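Local structure of conserved hypothetical alanine and leucine RICH protein (Mycobacterium tuberculosis, 2WAM) at residues L68-E73 and R173-L178; L93-V98 and S132-R137; S211-P216 and E334-L339. The protein is of unknown function but belongs to the PAC2 family, as a representative of a duplicated gene family in actinobacteria. All coordinates share one frame; numbering follows the deposited sequence.

Contact 1 of 3, residues L68-E73 and R173-L178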
loop_
_atom_site.group_PDB
_atom_site.type_symbol
_atom_site.label_atom_id
_atom_site.label_comp_id
_atom_site.label_asym_id
_atom_site.label_seq_id
_atom_site.Cartn_x
_atom_site.Cartn_y
_atom_site.Cartn_z
ATOM N N LEU A 68 24.184 7.208 19.439
ATOM C CA LEU A 68 23.096 6.247 19.374
ATOM C C LEU A 68 23.535 4.964 20.059
ATOM O O LEU A 68 24.533 4.368 19.671
ATOM C CB LEU A 68 22.701 5.946 17.925
ATOM C CG LEU A 68 21.758 4.744 17.738
ATOM C CD1 LEU A 68 20.443 4.925 18.506
ATOM C CD2 LEU A 68 21.482 4.485 16.270
ATOM N N VAL A 69 22.784 4.550 21.074
ATOM C CA VAL A 69 23.025 3.289 21.764
ATOM C C VAL A 69 21.939 2.307 21.354
ATOM O O VAL A 69 20.762 2.650 21.394
ATOM C CB VAL A 69 22.954 3.462 23.305
ATOM C CG1 VAL A 69 23.239 2.155 23.992
ATOM C CG2 VAL A 69 23.913 4.538 23.775
ATOM N N HIS A 70 22.322 1.096 20.952
ATOM C CA HIS A 70 21.336 0.046 20.661
ATOM C C HIS A 70 21.454 -1.149 21.603
ATOM O O HIS A 70 22.547 -1.692 21.826
ATOM C CB HIS A 70 21.306 -0.384 19.169
ATOM C CG HIS A 70 22.639 -0.762 18.591
ATOM N ND1 HIS A 70 22.943 -2.049 18.200
ATOM C CD2 HIS A 70 23.729 -0.014 18.288
ATOM C CE1 HIS A 70 24.167 -2.082 17.699
ATOM N NE2 HIS A 70 24.667 -0.860 17.741
ATOM N N ALA A 71 20.307 -1.538 22.155
ATOM C CA ALA A 71 20.226 -2.620 23.131
ATOM C C ALA A 71 19.034 -3.519 22.844
ATOM O O ALA A 71 17.907 -3.194 23.207
ATOM C CB ALA A 71 20.125 -2.047 24.541
ATOM N N LEU A 72 19.293 -4.657 22.208
ATOM C CA LEU A 72 18.234 -5.553 21.759
ATOM C C LEU A 72 18.302 -6.942 22.412
ATOM O O LEU A 72 19.370 -7.541 22.537
ATOM C CB LEU A 72 18.233 -5.651 20.222
ATOM C CG LEU A 72 18.159 -4.325 19.447
ATOM C CD1 LEU A 72 18.235 -4.542 17.949
ATOM C CD2 LEU A 72 16.897 -3.554 19.807
ATOM N N GLU A 73 17.146 -7.444 22.828
ATOM C CA GLU A 73 17.064 -8.719 23.525
ATOM C C GLU A 73 16.554 -9.811 22.604
ATOM O O GLU A 73 15.682 -9.568 21.779
ATOM C CB GLU A 73 16.118 -8.608 24.713
ATOM C CG GLU A 73 16.203 -7.299 25.451
ATOM C CD GLU A 73 15.029 -7.100 26.382
ATOM O OE1 GLU A 73 14.422 -8.114 26.795
ATOM O OE2 GLU A 73 14.720 -5.935 26.696
ATOM N N ARG A 173 26.432 10.684 15.451
ATOM C CA ARG A 173 27.863 10.788 15.186
ATOM C C ARG A 173 28.632 9.519 15.572
ATOM O O ARG A 173 29.814 9.370 15.255
ATOM C CB ARG A 173 28.446 11.990 15.929
ATOM C CG ARG A 173 28.559 11.773 17.426
ATOM C CD ARG A 173 29.122 12.983 18.148
ATOM N NE ARG A 173 29.038 12.835 19.604
ATOM C CZ ARG A 173 29.885 12.099 20.314
ATOM N NH1 ARG A 173 30.874 11.440 19.709
ATOM N NH2 ARG A 173 29.747 12.015 21.625
ATOM N N GLN A 174 27.947 8.608 16.247
ATOM C CA GLN A 174 28.567 7.401 16.780
ATOM C C GLN A 174 27.477 6.433 17.230
ATOM O O GLN A 174 26.519 6.833 17.886
ATOM C CB GLN A 174 29.463 7.753 17.961
ATOM C CG GLN A 174 30.180 6.578 18.582
ATOM C CD GLN A 174 31.085 7.004 19.732
ATOM O OE1 GLN A 174 30.625 7.205 20.854
ATOM N NE2 GLN A 174 32.381 7.129 19.456
ATOM N N THR A 175 27.627 5.164 16.871
ATOM C CA THR A 175 26.651 4.145 17.210
ATOM C C THR A 175 27.293 3.068 18.070
ATOM O O THR A 175 28.218 2.393 17.634
ATOM C CB THR A 175 26.043 3.509 15.946
ATOM O OG1 THR A 175 25.408 4.526 15.167
ATOM C CG2 THR A 175 25.007 2.460 16.321
ATOM N N ILE A 176 26.790 2.923 19.294
ATOM C CA ILE A 176 27.348 1.999 20.278
ATOM C C ILE A 176 26.394 0.833 20.545
ATOM O O ILE A 176 25.276 1.043 21.008
ATOM C CB ILE A 176 27.605 2.706 21.630
ATOM C CG1 ILE A 176 28.387 3.997 21.432
ATOM C CG2 ILE A 176 28.315 1.786 22.604
ATOM C CD1 ILE A 176 28.751 4.677 22.715
ATOM N N GLY A 177 26.850 -0.390 20.278
ATOM C CA GLY A 177 26.045 -1.569 20.526
ATOM C C GLY A 177 26.352 -2.315 21.818
ATOM O O GLY A 177 27.502 -2.394 22.267
ATOM N N LEU A 178 25.311 -2.882 22.417
ATOM C CA LEU A 178 25.486 -3.672 23.622
ATOM C C LEU A 178 25.322 -5.169 23.358
ATOM O O LEU A 178 24.461 -5.586 22.580
ATOM C CB LEU A 178 24.508 -3.221 24.702
ATOM C CG LEU A 178 24.506 -1.733 25.043
ATOM C CD1 LEU A 178 23.766 -1.493 26.367
ATOM C CD2 LEU A 178 25.928 -1.210 25.090
HETATM O O HOH W 1 27.263 -0.370 16.927
HETATM O O HOH W 2 21.945 -5.319 21.469
#
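With chi1 at 52°, H70 holds CG between its own backbone N and carbonyl carbon, which swings the imidazole across to the neighbouring strand and lays one ring face over G177. T175 sends CG2 anti to its backbone N, and this methyl meets the same ring obliquely. The two segments are adjacent parallel strands in the interior of the mixed sheet of this alpha/beta fold, with strand axes 4.7 Å apart at closest approach and inclined by 21°. Four backbone hydrogen bonds alternate between them: L68 N to Q174 O, I176 N to L68 O, H70 N to I176 O and L178 N to H70 O. This pattern pairs L68 with T175, V69 with I176 and H70 with G177.

On the face bearing L68, H70 and T175, the evidence for a CH-pi contact is the position of G177 CA, 3.5 Å from the H70 ring centroid and 23° off the ring normal. Because G177 has no side chain, the ring can rest directly on the backbone. Its rotation is held by S220 OG of helix 219-229, hydrogen-bonded to ND1, and further restrained by a water 2.8 Å from NE2, in the ring plane, that also lies within hydrogen-bonding distance of T175 O. L68 and T175 run side by side on this face.

V69 and I176 occupy the other face. V69 CG1 packs on L178 CG at 4.2 Å, and A71 CB lies 4.1 Å from L178 CD1; helix 251-265 covers this side, with V261 against both V69 and L178. Beyond the last direct bond the strands diverge, and a second water spans the gap, accepting from L72 N and donating to L178 O, each at 2.8 Å.

Contact 2 of 3, residues L93-V98 and S132-R137; sequences LDTELV and SLYALR
E96 and A135 form the central hydrogen-bonded pair of two antiparallel strands whose axes approach to 4.4 Å at 143°, an angle that shows pronounced twist; E96 N to A135 O (2.8 Å) and A135 N to E96 O (2.7 Å) are both nearly linear. V98 N adds a bond to L133 O, whereas the one from R137 N to D94 O is weak at 3.4 Å, so the pairing loosens toward D94. There a water bridges D94 N and R137 O, accepting from the first and donating to the second.

L97 and Y134 are a non-hydrogen-bonded pair, and L97 CD1 reaches to 3.8 Å from Y134 CE2, with the same methyl also touching S132 CB. From the other direction along the strand T95 sends CG2 obliquely against Y134 CD2. With chi1 at -66°, OG1 of T95 turns back to its own chain and donates to L93 O from above the carbonyl plane, with a weak bond to K90 O of helix 81-92. The phenol hydroxyl of Y134 is hydrogen-bonded to E130 OE1. On the reverse face V98 CG2 packs on A135 CB at 3.6 Å, and V98 CG1 lies alongside L133 CD2.

The contact is sheet packing that joins strands 94-101 and 131-137, neighbours in the sheet although strands 115-119 and 122-126 lie between them in the chain. Helix 81-92 lies over the Y134 and L136 face through K90 and L89, P56 touches E96 and A135 on the other, and strand 143-148 continues the sheet through backbone bonds of S132, Y134 and L136 with A148, L146 and F144.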
loop_
_atom_site.group_PDB
_atom_site.type_symbol
_atom_site.label_atom_id
_atom_site.label_comp_id
_atom_site.label_asym_id
_atom_site.label_seq_id
_atom_site.Cartn_x
_atom_site.Cartn_y
_atom_site.Cartn_z
ATOM N N LEU A 93 17.008 8.504 33.665
ATOM C CA LEU A 93 17.155 9.745 32.898
ATOM C C LEU A 93 15.868 10.190 32.213
ATOM O O LEU A 93 14.979 9.375 31.968
ATOM C CB LEU A 93 18.250 9.576 31.862
ATOM C CG LEU A 93 19.651 9.440 32.457
ATOM C CD1 LEU A 93 20.599 8.996 31.383
ATOM C CD2 LEU A 93 20.127 10.752 33.112
ATOM N N ASP A 94 15.764 11.485 31.920
ATOM C CA ASP A 94 14.614 12.014 31.184
ATOM C C ASP A 94 14.502 11.331 29.824
ATOM O O ASP A 94 15.440 11.355 29.034
ATOM C CB ASP A 94 14.730 13.531 30.997
ATOM C CG ASP A 94 14.325 14.319 32.248
ATOM O OD1 ASP A 94 13.877 13.689 33.235
ATOM O OD2 ASP A 94 14.456 15.574 32.242
ATOM N N THR A 95 13.350 10.734 29.549
ATOM C CA THR A 95 13.179 9.921 28.346
ATOM C C THR A 95 12.001 10.367 27.496
ATOM O O THR A 95 10.888 10.506 27.997
ATOM C CB THR A 95 12.931 8.452 28.712
ATOM O OG1 THR A 95 14.095 7.905 29.340
ATOM C CG2 THR A 95 12.616 7.655 27.474
ATOM N N GLU A 96 12.245 10.582 26.210
ATOM C CA GLU A 96 11.177 10.890 25.258
ATOM C C GLU A 96 11.150 9.867 24.134
ATOM O O GLU A 96 12.191 9.476 23.610
ATOM C CB GLU A 96 11.377 12.272 24.646
ATOM C CG GLU A 96 10.658 13.401 25.349
ATOM C CD GLU A 96 10.804 14.714 24.587
ATOM O OE1 GLU A 96 11.505 15.618 25.092
ATOM O OE2 GLU A 96 10.239 14.832 23.472
ATOM N N LEU A 97 9.957 9.442 23.744
ATOM C CA LEU A 97 9.820 8.560 22.589
ATOM C C LEU A 97 10.068 9.324 21.281
ATOM O O LEU A 97 9.552 10.429 21.068
ATOM C CB LEU A 97 8.440 7.922 22.571
ATOM C CG LEU A 97 8.189 6.873 21.496
ATOM C CD1 LEU A 97 8.982 5.612 21.794
ATOM C CD2 LEU A 97 6.716 6.580 21.460
ATOM N N VAL A 98 10.882 8.742 20.413
ATOM C CA VAL A 98 11.128 9.341 19.116
ATOM C C VAL A 98 10.419 8.533 18.040
ATOM O O VAL A 98 9.785 9.103 17.164
ATOM C CB VAL A 98 12.636 9.457 18.808
ATOM C CG1 VAL A 98 12.869 9.862 17.327
ATOM C CG2 VAL A 98 13.287 10.433 19.780
ATOM N N SER A 132 11.586 0.320 20.412
ATOM C CA SER A 132 11.476 1.778 20.352
ATOM C C SER A 132 12.797 2.548 20.221
ATOM O O SER A 132 13.859 2.093 20.655
ATOM C CB SER A 132 10.682 2.288 21.556
ATOM O OG SER A 132 9.319 1.884 21.473
ATOM N N LEU A 133 12.719 3.717 19.597
ATOM C CA LEU A 133 13.840 4.643 19.581
ATOM C C LEU A 133 13.532 5.793 20.531
ATOM O O LEU A 133 12.586 6.545 20.297
ATOM C CB LEU A 133 14.083 5.176 18.163
ATOM C CG LEU A 133 15.250 6.160 18.018
ATOM C CD1 LEU A 133 16.542 5.541 18.493
ATOM C CD2 LEU A 133 15.387 6.614 16.600
ATOM N N TYR A 134 14.323 5.918 21.595
ATOM C CA TYR A 134 14.163 6.995 22.588
ATOM C C TYR A 134 15.205 8.114 22.494
ATOM O O TYR A 134 16.343 7.887 22.090
ATOM C CB TYR A 134 14.239 6.430 24.007
ATOM C CG TYR A 134 13.186 5.405 24.326
ATOM C CD1 TYR A 134 13.471 4.050 24.258
ATOM C CD2 TYR A 134 11.907 5.791 24.701
ATOM C CE1 TYR A 134 12.514 3.103 24.551
ATOM C CE2 TYR A 134 10.947 4.855 24.997
ATOM C CZ TYR A 134 11.259 3.506 24.925
ATOM O OH TYR A 134 10.300 2.564 25.216
ATOM N N ALA A 135 14.800 9.321 22.885
ATOM C CA ALA A 135 15.727 10.425 23.150
ATOM C C ALA A 135 15.851 10.607 24.655
ATOM O O ALA A 135 14.856 10.721 25.349
ATOM C CB ALA A 135 15.243 11.707 22.515
ATOM N N LEU A 136 17.079 10.624 25.150
ATOM C CA LEU A 136 17.343 10.820 26.565
ATOM C C LEU A 136 18.297 12.002 26.767
ATOM O O LEU A 136 18.869 12.520 25.809
ATOM C CB LEU A 136 17.959 9.555 27.181
ATOM C CG LEU A 136 17.142 8.259 27.232
ATOM C CD1 LEU A 136 17.097 7.609 25.869
ATOM C CD2 LEU A 136 17.736 7.272 28.247
ATOM N N ARG A 137 18.466 12.419 28.017
ATOM C CA ARG A 137 19.489 13.395 28.368
ATOM C C ARG A 137 20.265 12.892 29.567
ATOM O O ARG A 137 19.677 12.401 30.528
ATOM C CB ARG A 137 18.884 14.764 28.675
ATOM C CG ARG A 137 17.814 15.204 27.699
ATOM C CD ARG A 137 17.264 16.557 28.078
ATOM N NE ARG A 137 18.035 17.619 27.450
ATOM C CZ ARG A 137 18.266 18.799 28.007
ATOM N NH1 ARG A 137 17.798 19.066 29.222
ATOM N NH2 ARG A 137 18.978 19.704 27.353
HETATM O O HOH W 3 17.904 13.366 32.289
#

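Contact 3 of 3, residues S211-P216 and E334-L339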
loop_
_atom_site.group_PDB
_atom_site.type_symbol
_atom_site.label_atom_id
_atom_site.label_comp_id
_atom_site.label_asym_id
_atom_site.label_seq_id
_atom_site.Cartn_x
_atom_site.Cartn_y
_atom_site.Cartn_z
ATOM N N SER A 211 40.906 -13.817 16.572
ATOM C CA SER A 211 41.322 -13.765 15.177
ATOM C C SER A 211 40.092 -14.018 14.328
ATOM O O SER A 211 38.979 -13.857 14.812
ATOM C CB SER A 211 42.394 -14.803 14.897
ATOM O OG SER A 211 43.602 -14.428 15.533
ATOM N N GLU A 212 40.264 -14.429 13.079
ATOM C CA GLU A 212 39.097 -14.608 12.216
ATOM C C GLU A 212 38.120 -15.686 12.714
ATOM O O GLU A 212 38.513 -16.814 13.003
ATOM C CB GLU A 212 39.514 -14.886 10.774
ATOM C CG GLU A 212 38.424 -14.587 9.762
ATOM C CD GLU A 212 38.928 -14.674 8.335
ATOM O OE1 GLU A 212 39.421 -15.754 7.944
ATOM O OE2 GLU A 212 38.833 -13.663 7.601
ATOM N N ILE A 213 36.845 -15.316 12.821
ATOM C CA ILE A 213 35.780 -16.248 13.201
ATOM C C ILE A 213 34.472 -15.968 12.458
ATOM O O ILE A 213 34.237 -14.858 11.973
ATOM C CB ILE A 213 35.483 -16.213 14.709
ATOM C CG1 ILE A 213 35.115 -14.798 15.147
ATOM C CG2 ILE A 213 36.667 -16.723 15.506
ATOM C CD1 ILE A 213 34.745 -14.704 16.610
ATOM N N GLN A 214 33.634 -16.997 12.365
ATOM C CA GLN A 214 32.296 -16.888 11.801
ATOM C C GLN A 214 31.320 -17.076 12.950
ATOM O O GLN A 214 31.317 -18.118 13.602
ATOM C CB GLN A 214 32.051 -17.990 10.768
ATOM C CG GLN A 214 33.118 -18.141 9.696
ATOM C CD GLN A 214 32.770 -17.407 8.414
ATOM O OE1 GLN A 214 33.254 -16.301 8.172
ATOM N NE2 GLN A 214 31.919 -18.015 7.587
ATOM N N VAL A 215 30.503 -16.069 13.218
ATOM C CA VAL A 215 29.495 -16.191 14.264
ATOM C C VAL A 215 28.111 -15.942 13.693
ATOM O O VAL A 215 27.969 -15.186 12.736
ATOM C CB VAL A 215 29.759 -15.213 15.420
ATOM C CG1 VAL A 215 31.089 -15.536 16.074
ATOM C CG2 VAL A 215 29.748 -13.780 14.924
ATOM N N PRO A 216 27.088 -16.601 14.253
ATOM C CA PRO A 216 25.718 -16.260 13.862
ATOM C C PRO A 216 25.491 -14.759 13.992
ATOM O O PRO A 216 25.891 -14.161 14.987
ATOM C CB PRO A 216 24.858 -17.035 14.881
ATOM C CG PRO A 216 25.826 -17.512 15.929
ATOM C CD PRO A 216 27.097 -17.734 15.185
ATOM N N GLU A 334 35.927 -20.132 22.546
ATOM C CA GLU A 334 34.912 -19.996 23.591
ATOM C C GLU A 334 33.833 -19.023 23.133
ATOM O O GLU A 334 32.641 -19.320 23.202
ATOM C CB GLU A 334 35.524 -19.514 24.911
ATOM C CG GLU A 334 35.722 -20.606 25.959
ATOM C CD GLU A 334 36.226 -20.055 27.294
ATOM O OE1 GLU A 334 35.500 -19.260 27.939
ATOM O OE2 GLU A 334 37.352 -20.429 27.700
ATOM N N PHE A 335 34.263 -17.859 22.659
ATOM C CA PHE A 335 33.338 -16.868 22.133
ATOM C C PHE A 335 32.384 -17.485 21.091
ATOM O O PHE A 335 31.176 -17.258 21.142
ATOM C CB PHE A 335 34.120 -15.690 21.550
ATOM C CG PHE A 335 33.286 -14.470 21.287
ATOM C CD1 PHE A 335 33.098 -13.518 22.278
ATOM C CD2 PHE A 335 32.704 -14.264 20.043
ATOM C CE1 PHE A 335 32.336 -12.387 22.038
ATOM C CE2 PHE A 335 31.941 -13.134 19.793
ATOM C CZ PHE A 335 31.756 -12.194 20.793
ATOM N N GLU A 336 32.930 -18.275 20.165
ATOM C CA GLU A 336 32.137 -18.930 19.115
ATOM C C GLU A 336 31.161 -19.979 19.651
ATOM O O GLU A 336 29.981 -19.982 19.298
ATOM C CB GLU A 336 33.054 -19.610 18.098
ATOM C CG GLU A 336 33.442 -18.776 16.895
ATOM C CD GLU A 336 34.273 -19.571 15.896
ATOM O OE1 GLU A 336 34.899 -20.576 16.303
ATOM O OE2 GLU A 336 34.297 -19.195 14.704
ATOM N N ARG A 337 31.669 -20.885 20.481
ATOM C CA ARG A 337 30.880 -22.008 20.986
ATOM C C ARG A 337 29.729 -21.540 21.866
ATOM O O ARG A 337 28.631 -22.095 21.810
ATOM C CB ARG A 337 31.778 -22.980 21.759
ATOM C CG ARG A 337 31.040 -24.130 22.412
ATOM C CD ARG A 337 32.017 -25.139 22.987
ATOM N NE ARG A 337 31.349 -26.124 23.834
ATOM C CZ ARG A 337 31.919 -27.242 24.283
ATOM N NH1 ARG A 337 33.174 -27.529 23.962
ATOM N NH2 ARG A 337 31.231 -28.078 25.051
ATOM N N PHE A 338 29.998 -20.513 22.670
ATOM C CA PHE A 338 29.031 -19.965 23.620
ATOM C C PHE A 338 27.994 -19.052 22.968
ATOM O O PHE A 338 26.808 -19.138 23.281
ATOM C CB PHE A 338 29.749 -19.194 24.730
ATOM C CG PHE A 338 30.239 -20.057 25.858
ATOM C CD1 PHE A 338 31.589 -20.112 26.170
ATOM C CD2 PHE A 338 29.348 -20.804 26.616
ATOM C CE1 PHE A 338 32.042 -20.896 27.213
ATOM C CE2 PHE A 338 29.794 -21.590 27.658
ATOM C CZ PHE A 338 31.143 -21.636 27.958
ATOM N N LEU A 339 28.447 -18.169 22.080
ATOM C CA LEU A 339 27.547 -17.246 21.390
ATOM C C LEU A 339 26.597 -17.990 20.445
ATOM O O LEU A 339 25.403 -17.705 20.409
ATOM C CB LEU A 339 28.336 -16.182 20.620
ATOM C CG LEU A 339 27.527 -14.970 20.142
ATOM C CD1 LEU A 339 27.395 -13.932 21.243
ATOM C CD2 LEU A 339 28.142 -14.343 18.901
#
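I213 and V215 face F335 and L339, two residues one helical turn apart, and these four side chains make the apolar centre. I213 CD1 lies 4.0 Å from F335 CD2, meeting the ring obliquely with the two side chains crossing at about a right angle, while V215 CG1 sits at the ring edge, near its plane. V215 CB is 3.9 Å from L339 CD2. For I213, a chi1 of 57° directs CG1 and its CD1 methyl to the phenyl group. The packing is that of a short strand on a helix: the segment axes approach to 8.5 Å and are nearly parallel, at 18°.

Toward the polar edge, E336 extends beyond CG and slides past I213 in the opposite direction, its CD 3.7 Å from I213 CG2. The carboxylate thereby reaches the strand backbone, where Q214 N donates to OE2 at 3.3 Å, a long bond with an N-H...O angle of 143°. The Q214 side chain leads away from the helix, and its OE1 is hydrogen-bonded to T117 OG1 of the second subunit.

Residues 213-216 pair antiparallel with a strand of that subunit, so a beta-sheet spans the interface. V181 of strand 174-183 also packs on F335, and F75 and S76 touch L339; from the strand segment, P216 meets A340 and A343 farther along helix 333-343.

How the contacts relate
Contacts 1 and 2 belong to the same mixed sheet and touch through L68 CD1 and L133 CD1, 3.9 Å apart; contact 2 is nested in the chain loop that contact 1 closes. All the touching residues of contact 1 are buried near the chain centre; it joins parallel strands and encloses a histidine held by S220 and a water. Contact 2 is antiparallel, its centre about 16 Å from that of the chain, and leaves charged residues exposed along its flank. Contact 3 lies on the opposite side of the chain's centre from contact 2, their centres about 33 Å apart, and replaces strand pairing by strand-on-helix packing with one side-chain-to-backbone bond; it alone meets another subunit.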